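PDB 4QDG: putative adhesin from Bacteroides thetaiotaomicron, which probably serves as an outer-membrane lipoprotein of the FimB/Mfa2 family, taking part in the build-up or attachment of fimbrillin-type pili. Local coordinates for residues T58-D62 with E63-M67; M227-W231 with Y232-L236. One frame throughout, in Å; residues are numbered along the deposited sequence.

Interaction 1. Residues T58-D62 with E63-M67; sequences TELQD and ENYRM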
ATOM      1  N   THR A  58      12.539  -6.758  18.401  1.00 49.58           N
ATOM      2  CA  THR A  58      12.355  -8.111  17.863  1.00 48.35           C
ATOM      3  C   THR A  58      11.053  -8.738  18.376  1.00 48.63           C
ATOM      4  O   THR A  58      10.576  -9.713  17.789  1.00 47.50           O
ATOM      5  CB  THR A  58      13.568  -9.012  18.203  1.00 59.62           C
ATOM      6  OG1 THR A  58      13.656  -9.198  19.623  1.00 59.47           O
ATOM      7  CG2 THR A  58      14.890  -8.459  17.656  1.00 58.13           C
ATOM      8  N   GLU A  59      10.486  -8.186  19.468  1.00 43.43           N
ATOM      9  CA  GLU A  59       9.246  -8.668  20.090  1.00 41.95           C
ATOM     10  C   GLU A  59       8.065  -8.628  19.106  1.00 43.24           C
ATOM     11  O   GLU A  59       7.083  -9.348  19.326  1.00 42.76           O
ATOM     12  CB  GLU A  59       8.902  -7.879  21.375  1.00 43.54           C
ATOM     13  CG  GLU A  59       8.643  -6.389  21.175  1.00 53.12           C
ATOM     14  CD  GLU A  59       9.727  -5.471  21.713  1.00 73.15           C
ATOM     15  OE1 GLU A  59      10.900  -5.639  21.308  1.00 69.87           O
ATOM     16  OE2 GLU A  59       9.402  -4.574  22.526  1.00 56.78           O
ATOM     17  N   LEU A  60       8.170  -7.820  18.010  1.00 36.75           N
ATOM     18  CA  LEU A  60       7.107  -7.713  17.009  1.00 33.49           C
ATOM     19  C   LEU A  60       7.061  -8.951  16.116  1.00 38.24           C
ATOM     20  O   LEU A  60       6.037  -9.218  15.492  1.00 37.62           O
ATOM     21  CB  LEU A  60       7.257  -6.446  16.157  1.00 32.37           C
ATOM     22  CG  LEU A  60       7.040  -5.105  16.845  1.00 34.13           C
ATOM     23  CD1 LEU A  60       7.289  -4.007  15.907  1.00 32.31           C
ATOM     24  CD2 LEU A  60       5.633  -4.968  17.385  1.00 34.99           C
ATOM     25  N   GLN A  61       8.157  -9.703  16.064  1.00 37.67           N
ATOM     26  CA  GLN A  61       8.276 -10.940  15.295  1.00 39.48           C
ATOM     27  C   GLN A  61       7.691 -12.109  16.094  1.00 45.91           C
ATOM     28  O   GLN A  61       7.476 -13.183  15.543  1.00 46.93           O
ATOM     29  CB  GLN A  61       9.746 -11.210  14.901  1.00 41.68           C
ATOM     30  CG  GLN A  61      10.220 -10.350  13.728  1.00 38.74           C
ATOM     31  CD  GLN A  61      10.833  -9.040  14.172  1.00 51.86           C
ATOM     32  OE1 GLN A  61      11.946  -8.991  14.685  1.00 52.63           O
ATOM     33  NE2 GLN A  61      10.151  -7.934  13.927  1.00 48.68           N
ATOM     34  N   ASP A  62       7.411 -11.898  17.380  1.00 42.37           N
ATOM     35  CA  ASP A  62       6.783 -12.909  18.214  1.00 43.17           C
ATOM     36  C   ASP A  62       5.259 -12.805  18.024  1.00 47.53           C
ATOM     37  O   ASP A  62       4.695 -11.738  18.250  1.00 47.43           O
ATOM     38  CB  ASP A  62       7.221 -12.731  19.690  1.00 46.21           C
ATOM     39  CG  ASP A  62       6.549 -13.628  20.713  1.00 62.56           C
ATOM     40  OD1 ASP A  62       6.059 -14.726  20.323  1.00 64.58           O
ATOM     41  OD2 ASP A  62       6.539 -13.254  21.912  1.00 70.30           O
ATOM     42  N   GLU A  63       4.607 -13.909  17.591  1.00 45.13           N
ATOM     43  CA  GLU A  63       3.171 -13.910  17.332  0.50 44.47           C
ATOM     44  C   GLU A  63       2.353 -13.857  18.638  1.00 47.58           C
ATOM     45  O   GLU A  63       1.185 -13.456  18.595  1.00 47.33           O
ATOM     46  CB  GLU A  63       2.766 -15.089  16.429  0.50 46.20           C
ATOM     47  CG  GLU A  63       2.683 -14.669  14.959  0.50 55.72           C
ATOM     48  CD  GLU A  63       2.718 -15.769  13.911  0.50 78.73           C
ATOM     49  OE1 GLU A  63       3.647 -16.608  13.959  0.50 87.14           O
ATOM     50  OE2 GLU A  63       1.850 -15.758  13.005  0.50 60.89           O
ATOM     51  N   ASN A  64       2.978 -14.183  19.791  1.00 43.43           N
ATOM     52  CA  ASN A  64       2.379 -14.103  21.125  1.00 42.66           C
ATOM     53  C   ASN A  64       2.493 -12.682  21.729  1.00 43.77           C
ATOM     54  O   ASN A  64       2.066 -12.484  22.862  1.00 45.02           O
ATOM     55  CB  ASN A  64       3.006 -15.139  22.086  1.00 46.19           C
ATOM     56  CG  ASN A  64       2.717 -16.589  21.734  1.00 92.29           C
ATOM     57  OD1 ASN A  64       1.576 -16.980  21.423  1.00 85.76           O
ATOM     58  ND2 ASN A  64       3.749 -17.434  21.827  1.00 90.67           N
ATOM     59  N   TYR A  65       3.073 -11.706  20.987  1.00 37.44           N
ATOM     60  CA  TYR A  65       3.229 -10.319  21.429  1.00 35.92           C
ATOM     61  C   TYR A  65       1.898  -9.645  21.720  1.00 36.46           C
ATOM     62  O   TYR A  65       0.955  -9.727  20.925  1.00 35.74           O
ATOM     63  CB  TYR A  65       3.991  -9.447  20.377  1.00 36.64           C
ATOM     64  CG  TYR A  65       4.011  -7.964  20.708  1.00 35.68           C
ATOM     65  CD1 TYR A  65       4.664  -7.491  21.842  1.00 37.74           C
ATOM     66  CD2 TYR A  65       3.288  -7.048  19.943  1.00 35.26           C
ATOM     67  CE1 TYR A  65       4.617  -6.143  22.198  1.00 38.15           C
ATOM     68  CE2 TYR A  65       3.242  -5.692  20.286  1.00 35.57           C
ATOM     69  CZ  TYR A  65       3.917  -5.245  21.410  1.00 41.09           C
ATOM     70  OH  TYR A  65       3.884  -3.921  21.769  1.00 40.85           O
ATOM     71  N   ARG A  66       1.851  -8.964  22.872  1.00 31.27           N
ATOM     72  CA  ARG A  66       0.710  -8.173  23.342  0.50 30.33           C
ATOM     73  C   ARG A  66       1.209  -6.894  23.973  1.00 33.81           C
ATOM     74  O   ARG A  66       2.252  -6.896  24.611  1.00 35.39           O
ATOM     75  CB  ARG A  66      -0.169  -8.933  24.362  0.50 30.01           C
ATOM     76  CG  ARG A  66      -0.760 -10.262  23.895  0.50 37.04           C
ATOM     77  CD  ARG A  66      -1.767 -10.167  22.774  0.50 28.95           C
ATOM     78  NE  ARG A  66      -2.278 -11.494  22.446  0.50 29.56           N
ATOM     79  CZ  ARG A  66      -1.774 -12.294  21.514  0.50 39.79           C
ATOM     80  NH1 ARG A  66      -0.755 -11.891  20.757  0.50 26.71           N
ATOM     81  NH2 ARG A  66      -2.301 -13.491  21.310  0.50 22.90           N
HETATM   82  N   MSE A  67       0.499  -5.808  23.793  1.00 29.20           N
HETATM   83  CA  MSE A  67       0.889  -4.559  24.405  1.00 29.11           C
HETATM   84  C   MSE A  67       0.021  -4.335  25.629  1.00 35.69           C
HETATM   85  O   MSE A  67      -1.183  -4.105  25.502  1.00 34.90           O
HETATM   86  CB  MSE A  67       0.780  -3.381  23.428  1.00 30.14           C
HETATM   87  CG  MSE A  67       1.331  -2.090  24.023  1.00 35.76           C
HETATM   88 SE   MSE A  67       0.961  -0.558  22.916  0.75 41.20          SE
HETATM   89  CE  MSE A  67       2.263  -0.949  21.475  1.00 37.35           C
TER
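Asp62 accepts two hydrogen bonds from backbone amides that follow it, those of Asn64 and Tyr65, and these carry the polar side of this contact. Its backbone O receives Tyr65 N at 3.2 Å, the bond that closes a type I beta turn from Asp62 to Tyr65. Its carboxylate closes a second ring of the same size: with CG anti to the backbone N (chi1 174°), OD1 swings forward to take Asn64 N at 3.2 Å. That donor arrives from above the carboxylate plane, yet the N-H points fairly straight at OD1 (157°). A side-chain acceptor bonded to the backbone N two residues on is the signature of an Asx turn, here overlapping the beta turn in the link between strands 49-55 and 67-70 of this Mfa2-family protein.

The apolar side is built round Tyr65. Leu60 lies alongside the ring, its CD2 3.8 Å from Tyr65 CE2, and both side chains also rest on Val55 of strand 49-55. Glu59, six residues before the tyrosine, brings its CG to 4.2 Å from Tyr65 CE1, its carboxylate plane turned 67° from the ring.

Interaction 2. Residues M227-W231 with Y232-L236; sequences MVRDW and YSPKL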
HETATM    1  N   MSE A 227      -7.409   3.833  -4.291  1.00 25.17           N
HETATM    2  CA  MSE A 227      -8.807   3.994  -3.910  1.00 23.97           C
HETATM    3  C   MSE A 227      -9.696   4.396  -5.064  1.00 31.21           C
HETATM    4  O   MSE A 227      -9.318   5.238  -5.867  1.00 31.49           O
HETATM    5  CB  MSE A 227      -8.972   5.080  -2.818  1.00 25.49           C
HETATM    6  CG  MSE A 227      -8.309   4.738  -1.505  1.00 31.32           C
HETATM    7 SE   MSE A 227      -8.974   5.811  -0.023  0.75 38.05          SE
HETATM    8  CE  MSE A 227     -10.738   4.848   0.364  1.00 33.72           C
ATOM      9  N   VAL A 228     -10.926   3.873  -5.083  1.00 30.15           N
ATOM     10  CA  VAL A 228     -11.971   4.343  -5.997  1.00 30.77           C
ATOM     11  C   VAL A 228     -12.561   5.606  -5.335  1.00 33.91           C
ATOM     12  O   VAL A 228     -13.049   5.529  -4.208  1.00 33.42           O
ATOM     13  CB  VAL A 228     -13.075   3.275  -6.253  1.00 34.84           C
ATOM     14  CG1 VAL A 228     -14.230   3.874  -7.052  1.00 35.30           C
ATOM     15  CG2 VAL A 228     -12.519   2.046  -6.956  1.00 33.98           C
ATOM     16  N   ARG A 229     -12.482   6.748  -5.987  1.00 30.81           N
ATOM     17  CA  ARG A 229     -13.087   7.994  -5.484  1.00 31.37           C
ATOM     18  C   ARG A 229     -13.474   8.852  -6.666  1.00 35.43           C
ATOM     19  O   ARG A 229     -12.925   8.660  -7.747  1.00 35.97           O
ATOM     20  CB  ARG A 229     -12.190   8.757  -4.496  1.00 28.71           C
ATOM     21  CG  ARG A 229     -10.880   9.216  -5.100  1.00 32.56           C
ATOM     22  CD  ARG A 229      -9.787   8.996  -4.096  1.00 31.43           C
ATOM     23  NE  ARG A 229      -8.512   9.591  -4.509  1.00 25.29           N
ATOM     24  CZ  ARG A 229      -7.540   8.935  -5.130  1.00 29.32           C
ATOM     25  NH1 ARG A 229      -7.712   7.676  -5.502  1.00 21.50           N
ATOM     26  NH2 ARG A 229      -6.390   9.532  -5.388  1.00 17.13           N
ATOM     27  N   ASP A 230     -14.426   9.770  -6.488  1.00 31.90           N
ATOM     28  CA  ASP A 230     -14.885  10.550  -7.633  1.00 32.46           C
ATOM     29  C   ASP A 230     -13.978  11.775  -7.920  1.00 35.39           C
ATOM     30  O   ASP A 230     -14.140  12.363  -8.980  1.00 33.70           O
ATOM     31  CB  ASP A 230     -16.394  10.932  -7.533  1.00 33.50           C
ATOM     32  CG  ASP A 230     -16.868  11.646  -6.282  1.00 43.33           C
ATOM     33  OD1 ASP A 230     -16.057  12.378  -5.660  1.00 43.25           O
ATOM     34  OD2 ASP A 230     -18.074  11.523  -5.948  1.00 54.74           O
ATOM     35  N   TRP A 231     -12.995  12.098  -7.042  1.00 32.08           N
ATOM     36  CA  TRP A 231     -12.134  13.274  -7.251  1.00 33.11           C
ATOM     37  C   TRP A 231     -10.771  12.971  -7.905  1.00 36.56           C
ATOM     38  O   TRP A 231     -10.094  13.902  -8.325  1.00 36.27           O
ATOM     39  CB  TRP A 231     -11.943  14.089  -5.953  1.00 32.20           C
ATOM     40  CG  TRP A 231     -11.460  13.318  -4.760  1.00 32.30           C
ATOM     41  CD1 TRP A 231     -12.234  12.750  -3.788  1.00 35.14           C
ATOM     42  CD2 TRP A 231     -10.098  13.146  -4.345  1.00 31.81           C
ATOM     43  NE1 TRP A 231     -11.436  12.185  -2.817  1.00 34.50           N
ATOM     44  CE2 TRP A 231     -10.119  12.449  -3.114  1.00 35.66           C
ATOM     45  CE3 TRP A 231      -8.853  13.496  -4.903  1.00 32.99           C
ATOM     46  CZ2 TRP A 231      -8.945  12.093  -2.432  1.00 34.00           C
ATOM     47  CZ3 TRP A 231      -7.693  13.135  -4.227  1.00 34.25           C
ATOM     48  CH2 TRP A 231      -7.746  12.437  -3.008  1.00 34.51           C
ATOM     49  N   TYR A 232     -10.380  11.703  -8.036  1.00 35.14           N
ATOM     50  CA  TYR A 232      -9.151  11.366  -8.743  1.00 33.61           C
ATOM     51  C   TYR A 232      -9.254  10.016  -9.391  1.00 38.87           C
ATOM     52  O   TYR A 232      -9.751   9.069  -8.800  1.00 37.13           O
ATOM     53  CB  TYR A 232      -7.853  11.451  -7.901  1.00 32.34           C
ATOM     54  CG  TYR A 232      -6.701  11.915  -8.767  1.00 33.16           C
ATOM     55  CD1 TYR A 232      -6.527  13.264  -9.054  1.00 35.53           C
ATOM     56  CD2 TYR A 232      -5.876  10.999  -9.421  1.00 33.13           C
ATOM     57  CE1 TYR A 232      -5.546  13.698  -9.934  1.00 34.80           C
ATOM     58  CE2 TYR A 232      -4.902  11.423 -10.321  1.00 33.51           C
ATOM     59  CZ  TYR A 232      -4.726  12.780 -10.553  1.00 37.43           C
ATOM     60  OH  TYR A 232      -3.787  13.268 -11.422  1.00 36.04           O
ATOM     61  N   SER A 233      -8.756   9.949 -10.624  1.00 37.45           N
ATOM     62  CA  SER A 233      -8.693   8.754 -11.456  1.00 35.99           C
ATOM     63  C   SER A 233      -7.195   8.478 -11.745  1.00 36.09           C
ATOM     64  O   SER A 233      -6.627   9.057 -12.670  1.00 35.06           O
ATOM     65  CB  SER A 233      -9.516   8.953 -12.731  1.00 39.63           C
ATOM     66  OG  SER A 233      -9.573   7.759 -13.490  1.00 49.97           O
ATOM     67  N   PRO A 234      -6.523   7.656 -10.904  1.00 31.25           N
ATOM     68  CA  PRO A 234      -5.081   7.387 -11.123  1.00 30.44           C
ATOM     69  C   PRO A 234      -4.792   6.817 -12.520  1.00 31.74           C
ATOM     70  O   PRO A 234      -5.570   5.986 -13.052  1.00 27.18           O
ATOM     71  CB  PRO A 234      -4.725   6.371 -10.031  1.00 31.10           C
ATOM     72  CG  PRO A 234      -5.827   6.466  -9.040  1.00 35.13           C
ATOM     73  CD  PRO A 234      -7.046   6.910  -9.740  1.00 31.57           C
ATOM     74  N   LYS A 235      -3.668   7.278 -13.096  1.00 27.54           N
ATOM     75  CA  LYS A 235      -3.271   6.879 -14.432  0.50 26.76           C
ATOM     76  C   LYS A 235      -1.929   6.143 -14.480  1.00 29.72           C
ATOM     77  O   LYS A 235      -0.987   6.504 -13.768  1.00 28.23           O
ATOM     78  CB  LYS A 235      -3.199   8.116 -15.345  0.50 29.20           C
ATOM     79  CG  LYS A 235      -4.544   8.793 -15.614  0.50 34.45           C
ATOM     80  CD  LYS A 235      -5.352   8.109 -16.721  0.50 38.78           C
ATOM     81  CE  LYS A 235      -6.676   8.790 -16.967  0.50 39.12           C
ATOM     82  NZ  LYS A 235      -7.664   8.491 -15.897  0.50 39.22           N
ATOM     83  N   LEU A 236      -1.845   5.113 -15.357  1.00 25.91           N
ATOM     84  CA  LEU A 236      -0.607   4.405 -15.662  1.00 25.55           C
ATOM     85  C   LEU A 236      -0.233   4.878 -17.055  1.00 28.71           C
ATOM     86  O   LEU A 236      -1.072   4.833 -17.965  1.00 26.29           O
ATOM     87  CB  LEU A 236      -0.649   2.879 -15.565  1.00 25.14           C
ATOM     88  CG  LEU A 236       0.560   2.152 -16.186  1.00 28.83           C
ATOM     89  CD1 LEU A 236       1.828   2.321 -15.326  1.00 27.93           C
ATOM     90  CD2 LEU A 236       0.266   0.686 -16.409  1.00 30.30           C
TER
HETATM   91  O   HOH W   1     -10.322   6.638  -8.089  1.00 24.91           O
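Arg229 and Tyr232 run side by side, pointing the same way, with the guanidinium and phenol planes 29° apart. What touches is mainly the root of the tyrosine: its CB sits over one face of the guanidinium, 3.5 Å from Arg229 NH2 and offset toward the rim. Arg229 reaches this place by a folded route, CG tucked between its own backbone N and carbonyl carbon (chi1 62°) and the chain bent again at chi2. Rotation of the guanidinium is restrained at its ends: NH1 gives a bent bond (132°) to Met227 O at 2.9 Å, while NH2 forms a salt bridge with OD1 of Asp176 in strand 170-176. The loop carries the chain from strand 213-223, in one sheet, to strand 235-240 of a separate four-stranded antiparallel sheet. Trp231 adopts the same kind of first torsion, which turns its indole back over Arg229, whose NE lies 3.2 Å above the ring plane near its rim. The indole crosses Tyr232 at about a right angle, CE3 lying 3.8 Å from Tyr232 CB. A water takes the N-H of Arg229 (3.0 Å from N) and lies 2.6 Å from Tyr232 O and 2.8 Å from Met227 O.

Overall arrangement
Both interactions are local surface contacts in links between strands, yet they hold different elements: interaction 1 leads into strand 67-70, interaction 2 into strand 235-240. Their centres are 37 Å apart, on opposite sides of the chain's centre. Among the residues that touch, one is buried in each, Leu60 in the first and Pro234 in the second. Interaction 1 bonds directly across its segments; interaction 2 has no direct hydrogen bond across its own and rests on Tyr232 CB over the Arg229 guanidinium, Trp231 beside it and a water, with Arg229 paired to Asp176 outside. Interaction 1 also lies closer to a magnesium ion, about 8 Å from the Leu60 side chain, against about 12 Å for Arg229.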